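Local coordinates for protein diaminopimelate decarboxylase (Phaeodactylum tricornutum, PDB 7JPJ) that probably decarboxylates diaminopimelate to lysine with the help of pyridoxal 5'-phosphate, working as an obligate dimer in lysine biosynthesis, at residues C123-S126 and Q127-F131; E133-A136 and G137-A140; P187-V190 and E191-L195. All blocks are in the same frame, centred on the assembly; numbering follows the deposited sequence.

How the interactions relate
All three contacts are local and lie in one beta/alpha-barrel domain, on the same side of the chain's centre. Interactions 1 and 2 take the two ends of helix 125-134: a partly buried N-terminal end of the helix, held by main-chain and glutamine hydrogen bonds, and a surface loop held by apolar contacts. Interaction 3 ends helix 185-192, which packs beside helix 125-134, with main-chain bonds and a little packing, and is partly buried. The helices meet where V125 and E129 touch I189; L128 and F131 reach L195 just past the second helix. F131 packs on A140 of interaction 2, while G137 N probably bonds Y193 O, tying the two C-terminal turns together.

Interaction 1: residues C123-S126 and Q127-F131; sequences CSVS and QLERF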
ATOM      1  N   CYS A 123      16.501   3.271 -19.880  1.00 23.91           N
ATOM      2  CA  CYS A 123      15.194   2.640 -19.985  1.00 26.33           C
ATOM      3  C   CYS A 123      14.231   3.382 -20.902  1.00 28.54           C
ATOM      4  O   CYS A 123      13.103   2.918 -21.094  1.00 31.39           O
ATOM      5  CB  CYS A 123      14.574   2.489 -18.592  1.00 25.80           C
ATOM      6  SG  CYS A 123      15.494   1.353 -17.514  1.00 23.84           S
ATOM      7  N   SER A 124      14.636   4.514 -21.470  1.00 23.40           N
ATOM      8  CA  SER A 124      13.817   5.220 -22.446  1.00 25.18           C
ATOM      9  C   SER A 124      14.735   6.058 -23.321  1.00 24.62           C
ATOM     10  O   SER A 124      15.914   6.250 -23.014  1.00 23.73           O
ATOM     11  CB  SER A 124      12.757   6.097 -21.776  1.00 25.54           C
ATOM     12  OG  SER A 124      13.351   7.175 -21.072  1.00 23.94           O
ATOM     13  N   VAL A 125      14.176   6.553 -24.426  1.00 24.14           N
ATOM     14  CA  VAL A 125      14.936   7.444 -25.297  1.00 24.92           C
ATOM     15  C   VAL A 125      15.385   8.681 -24.527  1.00 24.26           C
ATOM     16  O   VAL A 125      16.534   9.123 -24.649  1.00 24.26           O
ATOM     17  CB  VAL A 125      14.103   7.811 -26.539  1.00 26.84           C
ATOM     18  CG1 VAL A 125      14.749   8.957 -27.307  1.00 27.85           C
ATOM     19  CG2 VAL A 125      13.932   6.591 -27.434  1.00 27.91           C
ATOM     20  N   SER A 126      14.494   9.236 -23.697  1.00 24.90           N
ATOM     21  CA  SER A 126      14.816  10.440 -22.933  1.00 24.61           C
ATOM     22  C   SER A 126      16.021  10.224 -22.028  1.00 23.49           C
ATOM     23  O   SER A 126      16.869  11.113 -21.890  1.00 23.72           O
ATOM     24  CB  SER A 126      13.611  10.862 -22.097  1.00 25.39           C
ATOM     25  OG  SER A 126      12.404  10.513 -22.745  1.00 26.39           O
ATOM     26  N   GLN A 127      16.108   9.055 -21.388  1.00 24.93           N
ATOM     27  CA  GLN A 127      17.219   8.796 -20.479  1.00 23.89           C
ATOM     28  C   GLN A 127      18.527   8.641 -21.238  1.00 23.16           C
ATOM     29  O   GLN A 127      19.572   9.133 -20.796  1.00 23.16           O
ATOM     30  CB  GLN A 127      16.941   7.551 -19.642  1.00 22.95           C
ATOM     31  CG  GLN A 127      15.802   7.707 -18.664  1.00 23.47           C
ATOM     32  CD  GLN A 127      15.652   6.503 -17.763  1.00 22.50           C
ATOM     33  OE1 GLN A 127      16.283   5.468 -17.982  1.00 21.84           O
ATOM     34  NE2 GLN A 127      14.817   6.630 -16.738  1.00 22.63           N
ATOM     35  N   LEU A 128      18.490   7.950 -22.377  1.00 22.44           N
ATOM     36  CA  LEU A 128      19.690   7.805 -23.190  1.00 23.13           C
ATOM     37  C   LEU A 128      20.191   9.161 -23.670  1.00 24.22           C
ATOM     38  O   LEU A 128      21.396   9.435 -23.638  1.00 24.60           O
ATOM     39  CB  LEU A 128      19.403   6.884 -24.375  1.00 23.96           C
ATOM     40  CG  LEU A 128      20.605   6.289 -25.108  1.00 24.67           C
ATOM     41  CD1 LEU A 128      21.481   5.514 -24.141  1.00 23.67           C
ATOM     42  CD2 LEU A 128      20.137   5.402 -26.247  1.00 25.77           C
ATOM     43  N   GLU A 129      19.277  10.030 -24.105  1.00 25.28           N
ATOM     44  CA  GLU A 129      19.688  11.338 -24.603  1.00 26.65           C
ATOM     45  C   GLU A 129      20.273  12.196 -23.488  1.00 26.44           C
ATOM     46  O   GLU A 129      21.265  12.903 -23.701  1.00 27.38           O
ATOM     47  CB  GLU A 129      18.506  12.043 -25.265  1.00 27.68           C
ATOM     48  CG  GLU A 129      18.114  11.454 -26.610  1.00 28.86           C
ATOM     49  CD  GLU A 129      16.846  12.072 -27.166  1.00 30.21           C
ATOM     50  OE1 GLU A 129      16.078  12.664 -26.376  1.00 29.82           O
ATOM     51  OE2 GLU A 129      16.619  11.969 -28.389  1.00 31.67           O
ATOM     52  N   ARG A 130      19.677  12.148 -22.292  1.00 24.09           N
ATOM     53  CA  ARG A 130      20.239  12.879 -21.160  1.00 25.14           C
ATOM     54  C   ARG A 130      21.619  12.343 -20.794  1.00 24.57           C
ATOM     55  O   ARG A 130      22.530  13.116 -20.475  1.00 25.63           O
ATOM     56  CB  ARG A 130      19.292  12.802 -19.961  1.00 26.03           C
ATOM     57  CG  ARG A 130      17.973  13.544 -20.154  1.00 26.73           C
ATOM     58  CD  ARG A 130      17.062  13.384 -18.947  1.00 27.30           C
ATOM     59  NE  ARG A 130      17.647  13.975 -17.748  1.00 28.40           N
ATOM     60  CZ  ARG A 130      17.168  13.810 -16.519  1.00 28.08           C
ATOM     61  NH1 ARG A 130      16.086  13.066 -16.319  1.00 27.09           N
ATOM     62  NH2 ARG A 130      17.773  14.387 -15.489  1.00 28.54           N
ATOM     63  N   PHE A 131      21.791  11.020 -20.840  1.00 24.67           N
ATOM     64  CA  PHE A 131      23.106  10.431 -20.609  1.00 24.67           C
ATOM     65  C   PHE A 131      24.089  10.855 -21.693  1.00 26.22           C
ATOM     66  O   PHE A 131      25.229  11.235 -21.401  1.00 27.07           O
ATOM     67  CB  PHE A 131      22.985   8.907 -20.551  1.00 23.59           C
ATOM     68  CG  PHE A 131      24.242   8.209 -20.118  1.00 23.58           C
ATOM     69  CD1 PHE A 131      24.494   7.979 -18.777  1.00 22.92           C
ATOM     70  CD2 PHE A 131      25.165   7.773 -21.053  1.00 24.48           C
ATOM     71  CE1 PHE A 131      25.646   7.329 -18.375  1.00 23.16           C
ATOM     72  CE2 PHE A 131      26.317   7.128 -20.659  1.00 24.70           C
ATOM     73  CZ  PHE A 131      26.558   6.905 -19.317  1.00 24.04           C
TER
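C123 N donates to the side-chain oxygen of Q127, OE1, at 2.9 Å and with an N-H...O angle of 160°; the side chain reaches back to the residue just ahead of the N-cap, S124. Q127 does this with CG anti to its own carbonyl carbon (chi1 -67°) and an extended chain beyond, and the donor comes in tilted from the plane of the amide. The other end of the same amide, NE2, is held by T103 O, and two bonds thus fix the flip of the group in a buried place. S124 caps helix 125-134: its OG accepts a weak bond from Q127 N at 3.4 Å, while S124 O takes L128 N at 3.2 Å. The hydroxyl of S124 also bonds D297 of the second subunit, as does that of S126, so the start of the helix is tied to the dimer partner through one carboxylate. Main-chain bonds E129 N to V125 O (2.9 Å) and R130 N to S126 O (3.0 Å) carry the helix onward. Packing is lighter: V125 CG1 passes obliquely across the carboxylate end of E129, 3.7 Å from OE2, and R130 CG rests against S126 O. The helix belongs to the beta-alpha-beta unit of strand 119-122, helix 125-134 and strand 141-147; L128 and F131 pack on V142 of that last strand, V125 and E129 on I189 of helix 185-192, and R130 and F131 on F110 of helix 110-116.

Interaction 2: residues E133-A136 and G137-A140; sequences EHYA and GKGA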
ATOM      1  N   GLU A 133      23.942  13.505 -23.688  1.00 28.17           N
ATOM      2  CA  GLU A 133      24.219  14.937 -23.600  1.00 29.83           C
ATOM      3  C   GLU A 133      25.330  15.224 -22.599  1.00 30.22           C
ATOM      4  O   GLU A 133      26.154  16.122 -22.811  1.00 32.20           O
ATOM      5  CB  GLU A 133      22.948  15.700 -23.212  1.00 29.64           C
ATOM      6  CG  GLU A 133      21.977  15.956 -24.358  1.00 30.41           C
ATOM      7  CD  GLU A 133      20.684  16.629 -23.906  1.00 30.29           C
ATOM      8  OE1 GLU A 133      19.827  16.907 -24.773  1.00 31.15           O
ATOM      9  OE2 GLU A 133      20.522  16.883 -22.690  1.00 29.58           O
ATOM     10  N   HIS A 134      25.375  14.467 -21.503  1.00 27.83           N
ATOM     11  CA  HIS A 134      26.344  14.734 -20.447  1.00 28.36           C
ATOM     12  C   HIS A 134      27.702  14.105 -20.733  1.00 29.06           C
ATOM     13  O   HIS A 134      28.729  14.636 -20.296  1.00 30.58           O
ATOM     14  CB  HIS A 134      25.803  14.233 -19.107  1.00 26.68           C
ATOM     15  CG  HIS A 134      26.550  14.756 -17.920  1.00 27.78           C
ATOM     16  ND1 HIS A 134      27.654  14.119 -17.398  1.00 28.39           N
ATOM     17  CD2 HIS A 134      26.352  15.856 -17.156  1.00 29.54           C
ATOM     18  CE1 HIS A 134      28.104  14.803 -16.361  1.00 31.31           C
ATOM     19  NE2 HIS A 134      27.332  15.862 -16.193  1.00 31.93           N
ATOM     20  N   TYR A 135      27.733  12.988 -21.457  1.00 28.39           N
ATOM     21  CA  TYR A 135      28.960  12.260 -21.759  1.00 29.09           C
ATOM     22  C   TYR A 135      29.197  12.193 -23.261  1.00 30.32           C
ATOM     23  O   TYR A 135      29.569  11.152 -23.804  1.00 30.17           O
ATOM     24  CB  TYR A 135      28.919  10.853 -21.169  1.00 27.35           C
ATOM     25  CG  TYR A 135      28.792  10.821 -19.665  1.00 26.40           C
ATOM     26  CD1 TYR A 135      29.823  11.278 -18.855  1.00 27.64           C
ATOM     27  CD2 TYR A 135      27.647  10.326 -19.054  1.00 24.56           C
ATOM     28  CE1 TYR A 135      29.715  11.252 -17.477  1.00 27.06           C
ATOM     29  CE2 TYR A 135      27.530  10.295 -17.677  1.00 23.93           C
ATOM     30  CZ  TYR A 135      28.567  10.760 -16.891  1.00 25.18           C
ATOM     31  OH  TYR A 135      28.455  10.730 -15.516  1.00 24.82           O
ATOM     32  N   ALA A 136      28.988  13.312 -23.949  1.00 30.58           N
ATOM     33  CA  ALA A 136      29.046  13.332 -25.405  1.00 31.94           C
ATOM     34  C   ALA A 136      30.466  13.083 -25.900  1.00 33.77           C
ATOM     35  O   ALA A 136      31.408  13.769 -25.490  1.00 35.34           O
ATOM     36  CB  ALA A 136      28.527  14.670 -25.933  1.00 33.43           C
ATOM     37  N   GLY A 137      30.614  12.097 -26.787  1.00 33.82           N
ATOM     38  CA  GLY A 137      31.884  11.769 -27.409  1.00 35.75           C
ATOM     39  C   GLY A 137      33.013  11.480 -26.440  1.00 35.96           C
ATOM     40  O   GLY A 137      33.974  12.250 -26.361  1.00 38.08           O
ATOM     41  N   LYS A 138      32.923  10.368 -25.707  1.00 34.27           N
ATOM     42  CA  LYS A 138      33.908  10.075 -24.667  1.00 34.48           C
ATOM     43  C   LYS A 138      34.503   8.661 -24.691  1.00 34.24           C
ATOM     44  O   LYS A 138      35.658   8.497 -24.286  1.00 35.57           O
ATOM     45  CB  LYS A 138      33.307  10.375 -23.290  1.00 32.77           C
ATOM     46  CG  LYS A 138      33.512  11.828 -22.876  1.00 34.20           C
ATOM     47  CD  LYS A 138      32.860  12.162 -21.545  1.00 32.77           C
ATOM     48  CE  LYS A 138      32.986  13.654 -21.240  1.00 34.53           C
ATOM     49  NZ  LYS A 138      34.404  14.125 -21.274  1.00 37.38           N
ATOM     50  N   GLY A 139      33.768   7.617 -25.083  1.00 34.13           N
ATOM     51  CA  GLY A 139      32.324   7.562 -25.175  1.00 32.25           C
ATOM     52  C   GLY A 139      31.865   6.615 -24.092  1.00 30.19           C
ATOM     53  O   GLY A 139      32.224   5.436 -24.091  1.00 30.09           O
ATOM     54  N   ALA A 140      31.088   7.146 -23.152  1.00 31.97           N
ATOM     55  CA  ALA A 140      30.749   6.395 -21.955  1.00 30.20           C
ATOM     56  C   ALA A 140      30.004   5.114 -22.306  1.00 29.17           C
ATOM     57  O   ALA A 140      29.199   5.075 -23.241  1.00 29.13           O
ATOM     58  CB  ALA A 140      29.908   7.259 -21.018  1.00 29.11           C
TER
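Y135 and A140 meet across the loop that follows helix 125-134, in which Y135 is the first residue to leave the helical conformation, G137 takes a positive phi of 55°, and the peptide bond between K138 and G139 is modelled cis. The loop brings A140 back beside Y135, and their CB atoms lie 3.7 Å apart. The methyl of A140 also reaches the root of the ring, with CB 4.0 Å from Y135 CG. K138 runs past the tyrosine at a slant: its methylene CD comes to the edge of the ring, near the ring plane, 4.2 Å from Y135 CD1, and lies 3.9 Å from Y135 CA. The lysine thus touches the tyrosine through one methylene, at the ring edge and beside CA. Y135 CG stands anti to its own carbonyl carbon and beside the backbone N (chi1 -61°), which brings the ring next to the preceding residue, H134. One face of the ring carries the imidazole of H134, whose ND1 sits 3.5 Å above the plane, nearer the ring's margin than its centre. Polar anchoring of the tyrosine comes from elsewhere, since its OH is hydrogen-bonded to D115 in the last turn of helix 110-116, and the ring also meets that of F131. At G137 the positive phi favours glycine. This is the connection between helix 125-134 and strand 141-147 in the alpha/beta barrel of the pyridoxal-binding domain, a surface loop away from the active site, in which a buried tyrosine packs between the returning chain and the neighbouring helix.

Interaction 3: residues P187-V190 and E191-L195; sequences PDIV and ERYGL
A Schellman motif ends helix 185-192, with L195 N bonding back to V190 O at 2.9 Å and G194 N to E191 O at 3.2 Å. G194 is its C-prime residue, and its positive phi (62°) lets the chain turn out of the helix there. Ordinary helical bonds lead up to it, E191 N to P187 O (3.0 Å) and R192 N to D188 O (2.9 Å), before the weak one from Y193 N to I189 O. Across the motif, V190 CG1 packs on L195 CB at 4.0 Å, the apolar pair that often brackets a Schellman turn; the chain then enters strand 196-201 of the barrel. I189 and Y193, one helical turn apart, run alongside each other: the branch methyl CG2 of I189 meets the edge of the ring, in its plane, 3.8 Å from Y193 CE2. Because CG2 stands anti to the backbone N of I189, it is directed to this edge, while CD of R192 sits over one face of the ring, displaced toward its rim. Further contacts with E133 and A136 set the tyrosine against the end of helix 125-134. A serine here in place of Y193 would probably deprive I189 CG2 of the ring edge it meets and R192 CD of the face beneath it, and open a gap toward A136 and E133.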
ATOM      1  N   PRO A 187      20.158   3.561 -32.410  1.00 25.14           N
ATOM      2  CA  PRO A 187      21.553   3.642 -32.879  1.00 25.82           C
ATOM      3  C   PRO A 187      21.963   5.033 -33.328  1.00 27.07           C
ATOM      4  O   PRO A 187      23.147   5.376 -33.236  1.00 27.53           O
ATOM      5  CB  PRO A 187      21.591   2.643 -34.043  1.00 26.47           C
ATOM      6  CG  PRO A 187      20.493   1.695 -33.756  1.00 25.70           C
ATOM      7  CD  PRO A 187      19.411   2.525 -33.150  1.00 25.33           C
ATOM      8  N   ASP A 188      21.019   5.847 -33.812  1.00 26.88           N
ATOM      9  CA  ASP A 188      21.350   7.220 -34.186  1.00 28.03           C
ATOM     10  C   ASP A 188      21.695   8.053 -32.959  1.00 27.69           C
ATOM     11  O   ASP A 188      22.601   8.896 -33.007  1.00 28.72           O
ATOM     12  CB  ASP A 188      20.193   7.854 -34.955  1.00 29.02           C
ATOM     13  CG  ASP A 188      20.105   7.364 -36.389  1.00 30.08           C
ATOM     14  OD1 ASP A 188      20.707   6.314 -36.704  1.00 29.80           O
ATOM     15  OD2 ASP A 188      19.424   8.024 -37.204  1.00 31.35           O
ATOM     16  N   ILE A 189      20.982   7.839 -31.852  1.00 26.45           N
ATOM     17  CA  ILE A 189      21.300   8.543 -30.615  1.00 26.21           C
ATOM     18  C   ILE A 189      22.666   8.113 -30.094  1.00 25.91           C
ATOM     19  O   ILE A 189      23.435   8.931 -29.576  1.00 26.63           O
ATOM     20  CB  ILE A 189      20.193   8.306 -29.572  1.00 25.02           C
ATOM     21  CG1 ILE A 189      18.835   8.738 -30.131  1.00 25.56           C
ATOM     22  CG2 ILE A 189      20.501   9.052 -28.283  1.00 24.97           C
ATOM     23  CD1 ILE A 189      17.649   8.114 -29.425  1.00 24.44           C
ATOM     24  N   VAL A 190      22.994   6.826 -30.237  1.00 25.30           N
ATOM     25  CA  VAL A 190      24.281   6.320 -29.763  1.00 25.11           C
ATOM     26  C   VAL A 190      25.423   6.957 -30.544  1.00 26.69           C
ATOM     27  O   VAL A 190      26.421   7.405 -29.965  1.00 27.26           O
ATOM     28  CB  VAL A 190      24.317   4.784 -29.854  1.00 24.08           C
ATOM     29  CG1 VAL A 190      25.751   4.278 -29.791  1.00 24.39           C
ATOM     30  CG2 VAL A 190      23.481   4.176 -28.743  1.00 22.60           C
ATOM     31  N   GLU A 191      25.296   7.007 -31.873  1.00 27.36           N
ATOM     32  CA  GLU A 191      26.332   7.628 -32.692  1.00 29.04           C
ATOM     33  C   GLU A 191      26.410   9.130 -32.443  1.00 30.26           C
ATOM     34  O   GLU A 191      27.501   9.713 -32.459  1.00 31.53           O
ATOM     35  CB  GLU A 191      26.073   7.343 -34.173  1.00 29.85           C
ATOM     36  CG  GLU A 191      26.838   8.253 -35.129  1.00 31.85           C
ATOM     37  CD  GLU A 191      26.599   7.911 -36.588  1.00 32.77           C
ATOM     38  OE1 GLU A 191      27.509   8.143 -37.413  1.00 34.27           O
ATOM     39  OE2 GLU A 191      25.496   7.417 -36.907  1.00 32.15           O
ATOM     40  N   ARG A 192      25.261   9.770 -32.205  1.00 30.07           N
ATOM     41  CA  ARG A 192      25.235  11.219 -32.022  1.00 31.46           C
ATOM     42  C   ARG A 192      26.106  11.652 -30.850  1.00 31.70           C
ATOM     43  O   ARG A 192      26.806  12.669 -30.930  1.00 33.44           O
ATOM     44  CB  ARG A 192      23.796  11.688 -31.822  1.00 31.12           C
ATOM     45  CG  ARG A 192      23.599  13.179 -31.998  1.00 32.91           C
ATOM     46  CD  ARG A 192      22.505  13.677 -31.076  1.00 32.46           C
ATOM     47  NE  ARG A 192      22.046  15.015 -31.429  1.00 34.25           N
ATOM     48  CZ  ARG A 192      20.905  15.539 -30.999  1.00 34.29           C
ATOM     49  NH1 ARG A 192      20.113  14.831 -30.203  1.00 32.61           N
ATOM     50  NH2 ARG A 192      20.554  16.767 -31.362  1.00 36.15           N
ATOM     51  N   TYR A 193      26.086  10.894 -29.755  1.00 30.18           N
ATOM     52  CA  TYR A 193      26.871  11.214 -28.571  1.00 30.46           C
ATOM     53  C   TYR A 193      28.089  10.313 -28.410  1.00 30.22           C
ATOM     54  O   TYR A 193      28.733  10.343 -27.356  1.00 30.30           O
ATOM     55  CB  TYR A 193      25.989  11.144 -27.323  1.00 29.21           C
ATOM     56  CG  TYR A 193      24.769  12.036 -27.394  1.00 29.57           C
ATOM     57  CD1 TYR A 193      24.895  13.421 -27.392  1.00 31.43           C
ATOM     58  CD2 TYR A 193      23.490  11.495 -27.458  1.00 28.26           C
ATOM     59  CE1 TYR A 193      23.783  14.243 -27.455  1.00 31.94           C
ATOM     60  CE2 TYR A 193      22.373  12.310 -27.522  1.00 28.76           C
ATOM     61  CZ  TYR A 193      22.525  13.683 -27.520  1.00 30.58           C
ATOM     62  OH  TYR A 193      21.415  14.495 -27.583  1.00 31.23           O
ATOM     63  N   GLY A 194      28.421   9.520 -29.424  1.00 30.11           N
ATOM     64  CA  GLY A 194      29.592   8.664 -29.344  1.00 30.11           C
ATOM     65  C   GLY A 194      29.534   7.639 -28.235  1.00 28.48           C
ATOM     66  O   GLY A 194      30.580   7.236 -27.716  1.00 28.75           O
ATOM     67  N   LEU A 195      28.335   7.204 -27.857  1.00 27.61           N
ATOM     68  CA  LEU A 195      28.177   6.242 -26.781  1.00 26.12           C
ATOM     69  C   LEU A 195      28.717   4.873 -27.191  1.00 25.60           C
ATOM     70  O   LEU A 195      28.999   4.602 -28.360  1.00 26.22           O
ATOM     71  CB  LEU A 195      26.706   6.118 -26.384  1.00 24.81           C
ATOM     72  CG  LEU A 195      26.028   7.372 -25.845  1.00 25.27           C
ATOM     73  CD1 LEU A 195      24.581   7.074 -25.513  1.00 24.02           C
ATOM     74  CD2 LEU A 195      26.767   7.887 -24.624  1.00 25.80           C
TER